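Local coordinates for high affinity transport system protein p37 (Mycoplasma hyorhinis, PDB 3EKI) that binds thiamine diphosphate as the extracytoplasmic lipoprotein component of a high-affinity transport system, at residues I46-E52 with F98-Q104; R216-K222 with H303-E309; L261-I265 with I336-I341. All blocks are in the same frame, centred on the assembly; numbering follows the deposited sequence.

Following the chain from the N terminus, interaction 1 closes first: strand 45-51 is joined by strand 97-103 after an excursion that includes helix 64-85. Interactions 2 and 3 come later and lie on the opposite side of the chain's centre, about 31 Å from interaction 1 between centres. Their segments alternate, so the loop from 216-222 to 303-309 crosses the loop from 261-265 to 336-341. Both meet at one mixed sheet, in which strand 217-223 has 304-308 on one flank and 331-337 on the other. Interaction 2 pairs strands within this sheet, and interaction 3 packs helix 256-269 against the end of 331-337, one of its two edge strands.

Interaction 1 (I46-E52 with F98-Q104); sequences ITFGVSE and FKVTPIQ
The rings of F48 and F98 meet obliquely, with planes at 50° and F48 CZ 3.8 Å from F98 CD2. I46 approaches the F98 ring obliquely as well and lies alongside it. At chi1 -69° its CG1 stands beside the backbone N, which leaves the CG2 branch to meet the phenylalanine, 3.6 Å from F98 CE2. F76 meets both rings, edge-to-face with F48, and F80 is edge-to-face with F98. The row continues through V50 and V100, whose CG1 methyls are 3.9 Å apart. On this face helix 64-85 packs on F48, F98 and V100, V50 meets L55 of helix 52-55, and helix 354-369 reaches I46 and F98. On the reverse face, the T47 and T101 side chains cross at about a right angle, with T47 CG2 3.7 Å from T101 CB. G49 leaves room there for I103, whose CG1 rests 3.6 Å from G49 CA.

Backbone bonds run in parallel register, alternating between the strands from K99 N to I46 O as far as E52 N to I103 O. The last, at 3.1 Å, comes from 47° out of the I103 carbonyl plane, where the first strand is already giving way to helix 52-55. S51 is the N-cap of that helix, and a water bonded to S51 OG and Q104 O ties this end to the second strand. At the other end, T47 N bonds to the carboxylate of D121, a calcium ligand, so the edge of the strand pair is joined directly to the metal site. Two neighbouring parallel strands linked through helices, with helix 64-85 laid over one face, form the beta-alpha-beta crossover characteristic of the periplasmic-binding-protein class to which this thiamine-binding family belongs.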
loop_
_atom_site.group_PDB
_atom_site.type_symbol
_atom_site.label_atom_id
_atom_site.label_comp_id
_atom_site.label_asym_id
_atom_site.label_seq_id
_atom_site.Cartn_x
_atom_site.Cartn_y
_atom_site.Cartn_z
ATOM N N ILE A 46 8.047 4.336 24.664
ATOM C CA ILE A 46 7.898 4.526 23.227
ATOM C C ILE A 46 6.455 4.176 22.874
ATOM O O ILE A 46 6.007 3.103 23.240
ATOM C CB ILE A 46 8.940 3.693 22.481
ATOM C CG1 ILE A 46 10.379 4.191 22.654
ATOM C CG2 ILE A 46 8.595 3.573 21.000
ATOM C CD1 ILE A 46 10.658 5.448 21.847
ATOM N N THR A 47 5.798 5.100 22.199
ATOM C CA THR A 47 4.431 4.926 21.744
ATOM C C THR A 47 4.365 4.917 20.217
ATOM O O THR A 47 4.773 5.902 19.601
ATOM C CB THR A 47 3.535 6.053 22.295
ATOM O OG1 THR A 47 3.540 6.010 23.727
ATOM C CG2 THR A 47 2.093 5.860 21.847
ATOM N N PHE A 48 3.868 3.838 19.632
ATOM C CA PHE A 48 3.584 3.726 18.209
ATOM C C PHE A 48 2.162 4.177 17.867
ATOM O O PHE A 48 1.179 3.791 18.510
ATOM C CB PHE A 48 3.759 2.269 17.775
ATOM C CG PHE A 48 5.149 1.674 17.962
ATOM C CD1 PHE A 48 6.295 2.445 18.005
ATOM C CD2 PHE A 48 5.288 0.301 18.086
ATOM C CE1 PHE A 48 7.536 1.838 18.171
ATOM C CE2 PHE A 48 6.517 -0.311 18.239
ATOM C CZ PHE A 48 7.648 0.473 18.260
ATOM N N GLY A 49 1.994 4.976 16.831
ATOM C CA GLY A 49 0.678 5.333 16.337
ATOM C C GLY A 49 0.197 4.179 15.475
ATOM O O GLY A 49 0.983 3.659 14.677
ATOM N N VAL A 50 -1.056 3.792 15.681
ATOM C CA VAL A 50 -1.690 2.776 14.846
ATOM C C VAL A 50 -3.113 3.246 14.515
ATOM O O VAL A 50 -3.708 4.006 15.260
ATOM C CB VAL A 50 -1.781 1.371 15.455
ATOM C CG1 VAL A 50 -0.403 0.853 15.842
ATOM C CG2 VAL A 50 -2.739 1.361 16.639
ATOM N N SER A 51 -3.597 2.739 13.383
ATOM C CA SER A 51 -4.908 3.176 12.929
ATOM C C SER A 51 -6.000 2.906 13.974
ATOM O O SER A 51 -6.102 1.788 14.469
ATOM C CB SER A 51 -5.326 2.504 11.622
ATOM O OG SER A 51 -6.689 2.856 11.382
ATOM N N GLU A 52 -6.780 3.934 14.236
ATOM C CA GLU A 52 -7.896 3.999 15.150
ATOM C C GLU A 52 -8.952 2.978 14.746
ATOM O O GLU A 52 -9.378 2.163 15.560
ATOM C CB GLU A 52 -8.476 5.400 15.130
ATOM C CG GLU A 52 -9.491 5.722 16.218
ATOM C CD GLU A 52 -9.734 7.222 16.283
ATOM O OE1 GLU A 52 -10.697 7.682 15.629
ATOM O OE2 GLU A 52 -8.959 7.922 16.973
ATOM N N PHE A 98 6.761 -0.168 25.724
ATOM C CA PHE A 98 6.161 0.131 24.426
ATOM C C PHE A 98 4.633 0.088 24.479
ATOM O O PHE A 98 4.075 -0.843 25.066
ATOM C CB PHE A 98 6.657 -0.861 23.379
ATOM C CG PHE A 98 8.137 -0.665 23.068
ATOM C CD1 PHE A 98 9.108 -1.262 23.854
ATOM C CD2 PHE A 98 8.523 0.124 21.975
ATOM C CE1 PHE A 98 10.451 -1.085 23.579
ATOM C CE2 PHE A 98 9.853 0.289 21.693
ATOM C CZ PHE A 98 10.820 -0.331 22.472
ATOM N N LYS A 99 4.044 1.101 23.856
ATOM C CA LYS A 99 2.613 1.351 23.896
ATOM C C LYS A 99 2.147 1.674 22.469
ATOM O O LYS A 99 3.005 1.910 21.637
ATOM C CB LYS A 99 2.241 2.491 24.843
ATOM C CG LYS A 99 2.765 2.324 26.263
ATOM C CD LYS A 99 2.231 3.464 27.123
ATOM C CE LYS A 99 3.341 4.204 27.847
ATOM N NZ LYS A 99 2.853 5.518 28.368
ATOM N N VAL A 100 0.846 1.682 22.235
ATOM C CA VAL A 100 0.251 2.210 21.015
ATOM C C VAL A 100 -0.786 3.259 21.420
ATOM O O VAL A 100 -1.297 3.296 22.539
ATOM C CB VAL A 100 -0.415 1.179 20.087
ATOM C CG1 VAL A 100 0.594 0.187 19.546
ATOM C CG2 VAL A 100 -1.539 0.431 20.803
ATOM N N THR A 101 -1.049 4.116 20.441
ATOM C CA THR A 101 -2.076 5.142 20.562
ATOM C C THR A 101 -2.862 5.142 19.247
ATOM O O THR A 101 -2.237 4.966 18.184
ATOM C CB THR A 101 -1.438 6.478 20.957
ATOM O OG1 THR A 101 -2.457 7.382 21.407
ATOM C CG2 THR A 101 -0.747 7.150 19.776
ATOM N N PRO A 102 -4.189 5.260 19.257
ATOM C CA PRO A 102 -4.947 5.314 18.003
ATOM C C PRO A 102 -4.705 6.609 17.245
ATOM O O PRO A 102 -4.673 7.674 17.846
ATOM C CB PRO A 102 -6.420 5.281 18.444
ATOM C CG PRO A 102 -6.403 5.817 19.833
ATOM C CD PRO A 102 -5.103 5.314 20.413
ATOM N N ILE A 103 -4.561 6.486 15.933
ATOM C CA ILE A 103 -4.405 7.643 15.062
ATOM C C ILE A 103 -5.449 7.634 13.941
ATOM O O ILE A 103 -5.641 6.626 13.255
ATOM C CB ILE A 103 -3.001 7.705 14.439
ATOM C CG1 ILE A 103 -1.876 7.684 15.481
ATOM C CG2 ILE A 103 -2.888 8.917 13.528
ATOM C CD1 ILE A 103 -1.915 8.890 16.397
ATOM N N GLN A 104 -6.096 8.782 13.810
ATOM C CA GLN A 104 -7.267 8.888 12.922
ATOM C C GLN A 104 -6.902 8.652 11.465
ATOM O O GLN A 104 -7.596 7.922 10.747
ATOM C CB GLN A 104 -7.929 10.249 13.163
ATOM C CG GLN A 104 -8.198 10.575 14.625
ATOM C CD GLN A 104 -7.101 11.246 15.417
ATOM O OE1 GLN A 104 -6.344 10.620 16.165
ATOM N NE2 GLN A 104 -6.992 12.570 15.295
HETATM O O HOH W 1 -8.455 5.196 11.619
#

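Interaction 2 (R216-K222 with H303-E309); sequences RGMIWIK and HIAFSEE
W220 CG lies beside its own backbone N (chi1 -63°), and S307 OG sits between the backbone N and carbonyl carbon (chi1 79°); these rotations bring the indole N-H onto the serine hydroxyl. The bond from W220 NE1 to S307 OG is 3.0 Å long and close to the ring plane. The same hydroxyl accepts from the indole and donates to E308 O, which sets its proton direction. M218 points to the same face: its CG comes 3.3 Å from S307 OG, while its CE methyl lies over one face of the W220 ring, offset toward its rim. These side chains decorate two antiparallel strands in the interior of the mixed sheet of the binding-protein domain, with M218-S307 and W220-A305 as hydrogen-bonded pairs. W220 N to A305 O is nearly straight, 175° at the hydrogen. The other face is apolar, where I219 CG2 touches I304 CG2 at 3.8 Å and I219 CG1 approaches the F306 ring obliquely.

Where the strands end near the ligand, E308 touches thiamine diphosphate and forms a salt bridge with K258. E309 N bonds to R216 O at 2.8 Å, and a water joins R216 N to E309 OE1. R216 NE forms a salt bridge with D155, and R216 NH1 bonds to the K160 carbonyl. At the far end K222 O, buried without a partner in the model, faces the H303 ring edge, 3.2 Å from H303 CD2; H303 ND1 bonds to F246 O.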
loop_
_atom_site.group_PDB
_atom_site.type_symbol
_atom_site.label_atom_id
_atom_site.label_comp_id
_atom_site.label_asym_id
_atom_site.label_seq_id
_atom_site.Cartn_x
_atom_site.Cartn_y
_atom_site.Cartn_z
ATOM N N ARG A 216 2.555 -1.604 -6.473
ATOM C CA ARG A 216 2.062 -0.859 -7.620
ATOM C C ARG A 216 0.571 -0.574 -7.493
ATOM O O ARG A 216 -0.140 -1.164 -6.675
ATOM C CB ARG A 216 2.244 -1.652 -8.919
ATOM C CG ARG A 216 3.643 -2.159 -9.185
ATOM C CD ARG A 216 3.615 -2.997 -10.469
ATOM N NE ARG A 216 4.861 -3.722 -10.570
ATOM C CZ ARG A 216 5.979 -3.353 -11.162
ATOM N NH1 ARG A 216 6.049 -2.171 -11.773
ATOM N NH2 ARG A 216 7.011 -4.192 -11.126
ATOM N N GLY A 217 0.050 0.321 -8.323
ATOM C CA GLY A 217 -1.353 0.446 -8.584
ATOM C C GLY A 217 -1.709 -0.371 -9.841
ATOM O O GLY A 217 -0.846 -1.012 -10.437
ATOM N N MET A 218 -2.997 -0.315 -10.150
ATOM C CA MET A 218 -3.446 -1.006 -11.368
ATOM C C MET A 218 -4.690 -0.324 -11.891
ATOM O O MET A 218 -5.407 0.344 -11.153
ATOM C CB MET A 218 -3.723 -2.468 -11.096
ATOM C CG MET A 218 -4.876 -2.757 -10.173
ATOM S SD MET A 218 -5.118 -4.517 -9.901
ATOM C CE MET A 218 -5.719 -5.034 -11.495
ATOM N N ILE A 219 -4.939 -0.496 -13.179
ATOM C CA ILE A 219 -6.138 0.015 -13.811
ATOM C C ILE A 219 -7.004 -1.175 -14.262
ATOM O O ILE A 219 -6.472 -1.988 -15.003
ATOM C CB ILE A 219 -5.820 0.910 -15.022
ATOM C CG1 ILE A 219 -4.951 2.113 -14.630
ATOM C CG2 ILE A 219 -7.083 1.357 -15.738
ATOM C CD1 ILE A 219 -4.478 3.011 -15.732
ATOM N N TRP A 220 -8.226 -1.170 -13.804
ATOM C CA TRP A 220 -9.264 -2.117 -14.165
ATOM C C TRP A 220 -10.176 -1.526 -15.231
ATOM O O TRP A 220 -10.411 -0.329 -15.258
ATOM C CB TRP A 220 -10.148 -2.439 -12.981
ATOM C CG TRP A 220 -9.548 -3.101 -11.805
ATOM C CD1 TRP A 220 -9.004 -2.484 -10.700
ATOM C CD2 TRP A 220 -9.404 -4.509 -11.572
ATOM N NE1 TRP A 220 -8.547 -3.421 -9.808
ATOM C CE2 TRP A 220 -8.780 -4.674 -10.319
ATOM C CE3 TRP A 220 -9.756 -5.650 -12.309
ATOM C CZ2 TRP A 220 -8.489 -5.916 -9.772
ATOM C CZ3 TRP A 220 -9.453 -6.878 -11.744
ATOM C CH2 TRP A 220 -8.831 -7.014 -10.500
ATOM N N ILE A 221 -10.728 -2.426 -16.056
ATOM C CA ILE A 221 -11.809 -2.126 -16.975
ATOM C C ILE A 221 -12.926 -3.144 -16.793
ATOM O O ILE A 221 -12.675 -4.266 -16.365
ATOM C CB ILE A 221 -11.313 -2.052 -18.423
ATOM C CG1 ILE A 221 -10.719 -3.345 -18.951
ATOM C CG2 ILE A 221 -10.302 -0.885 -18.533
ATOM C CD1 ILE A 221 -10.417 -3.314 -20.445
ATOM N N LYS A 222 -14.143 -2.665 -17.091
ATOM C CA LYS A 222 -15.324 -3.513 -16.891
ATOM C C LYS A 222 -16.323 -3.265 -18.006
ATOM O O LYS A 222 -16.495 -2.111 -18.373
ATOM C CB LYS A 222 -15.982 -3.229 -15.555
ATOM C CG LYS A 222 -17.299 -3.925 -15.322
ATOM C CD LYS A 222 -18.455 -3.115 -14.874
ATOM C CE LYS A 222 -18.567 -1.665 -15.248
ATOM N NZ LYS A 222 -19.784 -1.022 -14.753
ATOM N N HIS A 303 -16.655 2.480 -16.095
ATOM C CA HIS A 303 -16.043 1.266 -16.634
ATOM C C HIS A 303 -14.545 1.145 -16.433
ATOM O O HIS A 303 -13.949 0.163 -16.875
ATOM C CB HIS A 303 -16.317 1.161 -18.151
ATOM C CG HIS A 303 -17.788 1.183 -18.449
ATOM N ND1 HIS A 303 -18.500 2.347 -18.575
ATOM C CD2 HIS A 303 -18.681 0.178 -18.638
ATOM C CE1 HIS A 303 -19.781 2.069 -18.838
ATOM N NE2 HIS A 303 -19.914 0.754 -18.877
ATOM N N ILE A 304 -13.924 2.121 -15.756
ATOM C CA ILE A 304 -12.501 2.095 -15.460
ATOM C C ILE A 304 -12.316 2.334 -13.967
ATOM O O ILE A 304 -13.091 3.134 -13.435
ATOM C CB ILE A 304 -11.782 3.141 -16.318
ATOM C CG1 ILE A 304 -11.978 2.881 -17.826
ATOM C CG2 ILE A 304 -10.313 3.258 -15.966
ATOM C CD1 ILE A 304 -11.866 4.153 -18.635
ATOM N N ALA A 305 -11.377 1.659 -13.326
ATOM C CA ALA A 305 -11.141 1.932 -11.913
ATOM C C ALA A 305 -9.677 1.765 -11.537
ATOM O O ALA A 305 -8.950 0.939 -12.093
ATOM C CB ALA A 305 -11.980 1.046 -11.008
ATOM N N PHE A 306 -9.251 2.592 -10.569
ATOM C CA PHE A 306 -7.907 2.484 -10.030
ATOM C C PHE A 306 -7.909 1.706 -8.716
ATOM O O PHE A 306 -8.844 1.899 -7.940
ATOM C CB PHE A 306 -7.346 3.872 -9.761
ATOM C CG PHE A 306 -7.281 4.833 -10.926
ATOM C CD1 PHE A 306 -7.353 4.365 -12.236
ATOM C CD2 PHE A 306 -7.119 6.191 -10.692
ATOM C CE1 PHE A 306 -7.279 5.274 -13.281
ATOM C CE2 PHE A 306 -7.075 7.078 -11.735
ATOM C CZ PHE A 306 -7.125 6.615 -13.037
ATOM N N SER A 307 -6.871 0.894 -8.516
ATOM C CA SER A 307 -6.707 0.275 -7.201
ATOM C C SER A 307 -5.265 -0.108 -6.981
ATOM O O SER A 307 -4.412 -0.055 -7.867
ATOM C CB SER A 307 -7.581 -0.969 -7.055
ATOM O OG SER A 307 -6.967 -2.052 -7.725
ATOM N N GLU A 308 -4.991 -0.526 -5.732
ATOM C CA GLU A 308 -3.742 -1.202 -5.470
ATOM C C GLU A 308 -3.643 -2.454 -6.331
ATOM O O GLU A 308 -4.644 -3.152 -6.486
ATOM C CB GLU A 308 -3.688 -1.622 -3.991
ATOM C CG GLU A 308 -3.997 -0.551 -2.972
ATOM C CD GLU A 308 -5.450 -0.461 -2.587
ATOM O OE1 GLU A 308 -5.710 0.003 -1.442
ATOM O OE2 GLU A 308 -6.336 -0.842 -3.393
ATOM N N GLU A 309 -2.466 -2.725 -6.849
ATOM C CA GLU A 309 -2.238 -3.996 -7.530
ATOM C C GLU A 309 -2.653 -5.136 -6.608
ATOM O O GLU A 309 -2.251 -5.233 -5.454
ATOM C CB GLU A 309 -0.796 -4.138 -7.967
ATOM C CG GLU A 309 -0.525 -5.485 -8.624
ATOM C CD GLU A 309 0.924 -5.725 -8.961
ATOM O OE1 GLU A 309 1.786 -5.739 -8.045
ATOM O OE2 GLU A 309 1.192 -5.926 -10.164
HETATM O O HOH W 2 1.938 -4.491 -5.623
#

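Interaction 3 (L261-I265 with I336-I341); sequences LEETI and IVTNPI
Helix 256-269 packs here against the end of strand 331-337, one of the two edge strands of the mixed sheet, and against the segment that carries the chain on toward the ligand; the I341 side chain lies about 6 Å from bound thiamine diphosphate. T338 is the centre of the contact. It crosses both L261 and I265 at about a right angle, entering between residues one helical turn apart. Its CG2 methyl lies beside the helix backbone, 3.7 Å from L261 O, and its OG1 is 3.6 Å from L261 CB. With chi1 at 72° that hydroxyl stands between the backbone N and carbonyl carbon of T338, from where it donates to N339 O at 2.8 Å while accepting from G217 N. I265 presents CG1 to the T338 backbone, 3.8 Å from T338 CA, and CG2 to I336 CG2. V337 O is buried here with no partner in the model. Farther along, L261 and I341 meet tip to tip, L261 CD2 lying 3.8 Å from I341 CG2, and helix 390-402 touches both residues.

No direct hydrogen bond joins the two segments. A water does so instead, donating to L261 O at 2.9 Å and accepting from N339 N at 3.2 Å. The N339 side chain is held by Y162 N at OD1 and by A401 O at ND2. E262 lays its CG against the T338 methyl, and E262 OE2 accepts a weak hydrogen bond from M218 N. The helix is thus held mainly by apolar packing, in which the bridging water and the doubly bonded T338 hydroxyl satisfy polar atoms within an otherwise largely apolar interface.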
loop_
_atom_site.group_PDB
_atom_site.type_symbol
_atom_site.label_atom_id
_atom_site.label_comp_id
_atom_site.label_asym_id
_atom_site.label_seq_id
_atom_site.Cartn_x
_atom_site.Cartn_y
_atom_site.Cartn_z
ATOM N N LEU A 261 -0.244 7.159 -9.249
ATOM C CA LEU A 261 0.520 6.235 -10.094
ATOM C C LEU A 261 -0.228 5.962 -11.392
ATOM O O LEU A 261 0.411 5.812 -12.434
ATOM C CB LEU A 261 0.823 4.929 -9.363
ATOM C CG LEU A 261 1.833 5.111 -8.224
ATOM C CD1 LEU A 261 1.845 3.868 -7.339
ATOM C CD2 LEU A 261 3.216 5.384 -8.776
ATOM N N GLU A 262 -1.546 5.867 -11.307
ATOM C CA GLU A 262 -2.352 5.637 -12.514
ATOM C C GLU A 262 -2.376 6.892 -13.385
ATOM O O GLU A 262 -2.338 6.777 -14.610
ATOM C CB GLU A 262 -3.773 5.194 -12.145
ATOM C CG GLU A 262 -3.842 3.837 -11.485
ATOM C CD GLU A 262 -3.661 3.790 -9.982
ATOM O OE1 GLU A 262 -3.385 4.838 -9.365
ATOM O OE2 GLU A 262 -3.825 2.668 -9.443
ATOM N N GLU A 263 -2.475 8.071 -12.750
ATOM C CA GLU A 263 -2.383 9.315 -13.514
ATOM C C GLU A 263 -1.131 9.340 -14.366
ATOM O O GLU A 263 -1.140 9.697 -15.553
ATOM C CB GLU A 263 -2.410 10.526 -12.574
ATOM C CG GLU A 263 -2.016 11.857 -13.224
ATOM C CD GLU A 263 -2.167 12.965 -12.214
ATOM O OE1 GLU A 263 -2.872 13.952 -12.443
ATOM O OE2 GLU A 263 -1.557 12.840 -11.119
ATOM N N THR A 264 0.024 8.960 -13.811
ATOM C CA THR A 264 1.272 8.891 -14.548
ATOM C C THR A 264 1.190 7.947 -15.750
ATOM O O THR A 264 1.628 8.314 -16.850
ATOM C CB THR A 264 2.422 8.404 -13.634
ATOM O OG1 THR A 264 2.630 9.388 -12.611
ATOM C CG2 THR A 264 3.739 8.292 -14.373
ATOM N N ILE A 265 0.644 6.745 -15.561
ATOM C CA ILE A 265 0.516 5.833 -16.707
ATOM C C ILE A 265 -0.353 6.418 -17.833
ATOM O O ILE A 265 0.008 6.325 -19.010
ATOM C CB ILE A 265 -0.058 4.492 -16.231
ATOM C CG1 ILE A 265 0.871 3.735 -15.259
ATOM C CG2 ILE A 265 -0.404 3.588 -17.394
ATOM C CD1 ILE A 265 2.296 3.575 -15.748
ATOM N N ILE A 336 -3.706 -2.659 -17.120
ATOM C CA ILE A 336 -2.292 -2.410 -16.990
ATOM C C ILE A 336 -2.001 -2.120 -15.511
ATOM O O ILE A 336 -2.917 -1.652 -14.827
ATOM C CB ILE A 336 -1.823 -1.242 -17.870
ATOM C CG1 ILE A 336 -0.313 -1.112 -18.038
ATOM C CG2 ILE A 336 -2.436 0.067 -17.400
ATOM C CD1 ILE A 336 0.123 -0.201 -19.159
ATOM N N VAL A 337 -0.796 -2.449 -15.068
ATOM C CA VAL A 337 -0.405 -2.011 -13.715
ATOM C C VAL A 337 0.426 -0.740 -13.825
ATOM O O VAL A 337 0.639 -0.192 -14.919
ATOM C CB VAL A 337 0.332 -3.086 -12.919
ATOM C CG1 VAL A 337 -0.618 -4.292 -12.802
ATOM C CG2 VAL A 337 1.664 -3.486 -13.497
ATOM N N THR A 338 0.924 -0.226 -12.710
ATOM C CA THR A 338 1.710 1.000 -12.747
ATOM C C THR A 338 3.184 0.725 -12.471
ATOM O O THR A 338 3.607 -0.403 -12.280
ATOM C CB THR A 338 1.218 2.034 -11.723
ATOM O OG1 THR A 338 1.585 1.604 -10.383
ATOM C CG2 THR A 338 -0.294 2.203 -11.730
ATOM N N ASN A 339 3.974 1.799 -12.447
ATOM C CA ASN A 339 5.357 1.786 -12.020
ATOM C C ASN A 339 5.364 1.549 -10.502
ATOM O O ASN A 339 4.355 1.786 -9.851
ATOM C CB ASN A 339 6.060 3.082 -12.381
ATOM C CG ASN A 339 6.147 3.370 -13.865
ATOM O OD1 ASN A 339 6.219 2.453 -14.672
ATOM N ND2 ASN A 339 6.146 4.657 -14.198
ATOM N N PRO A 340 6.482 1.030 -10.012
ATOM C CA PRO A 340 6.551 0.648 -8.594
ATOM C C PRO A 340 7.103 1.708 -7.653
ATOM O O PRO A 340 7.992 2.470 -8.037
ATOM C CB PRO A 340 7.544 -0.499 -8.704
ATOM C CG PRO A 340 8.520 -0.041 -9.739
ATOM C CD PRO A 340 7.703 0.733 -10.748
ATOM N N ILE A 341 6.559 1.703 -6.423
ATOM C CA ILE A 341 7.112 2.609 -5.390
ATOM C C ILE A 341 7.308 1.836 -4.101
ATOM O O ILE A 341 6.796 0.725 -3.955
ATOM C CB ILE A 341 6.203 3.819 -5.148
ATOM C CG1 ILE A 341 4.825 3.487 -4.594
ATOM C CG2 ILE A 341 6.107 4.640 -6.434
ATOM C CD1 ILE A 341 3.992 4.687 -4.183
HETATM O O HOH W 3 3.089 4.833 -12.432
#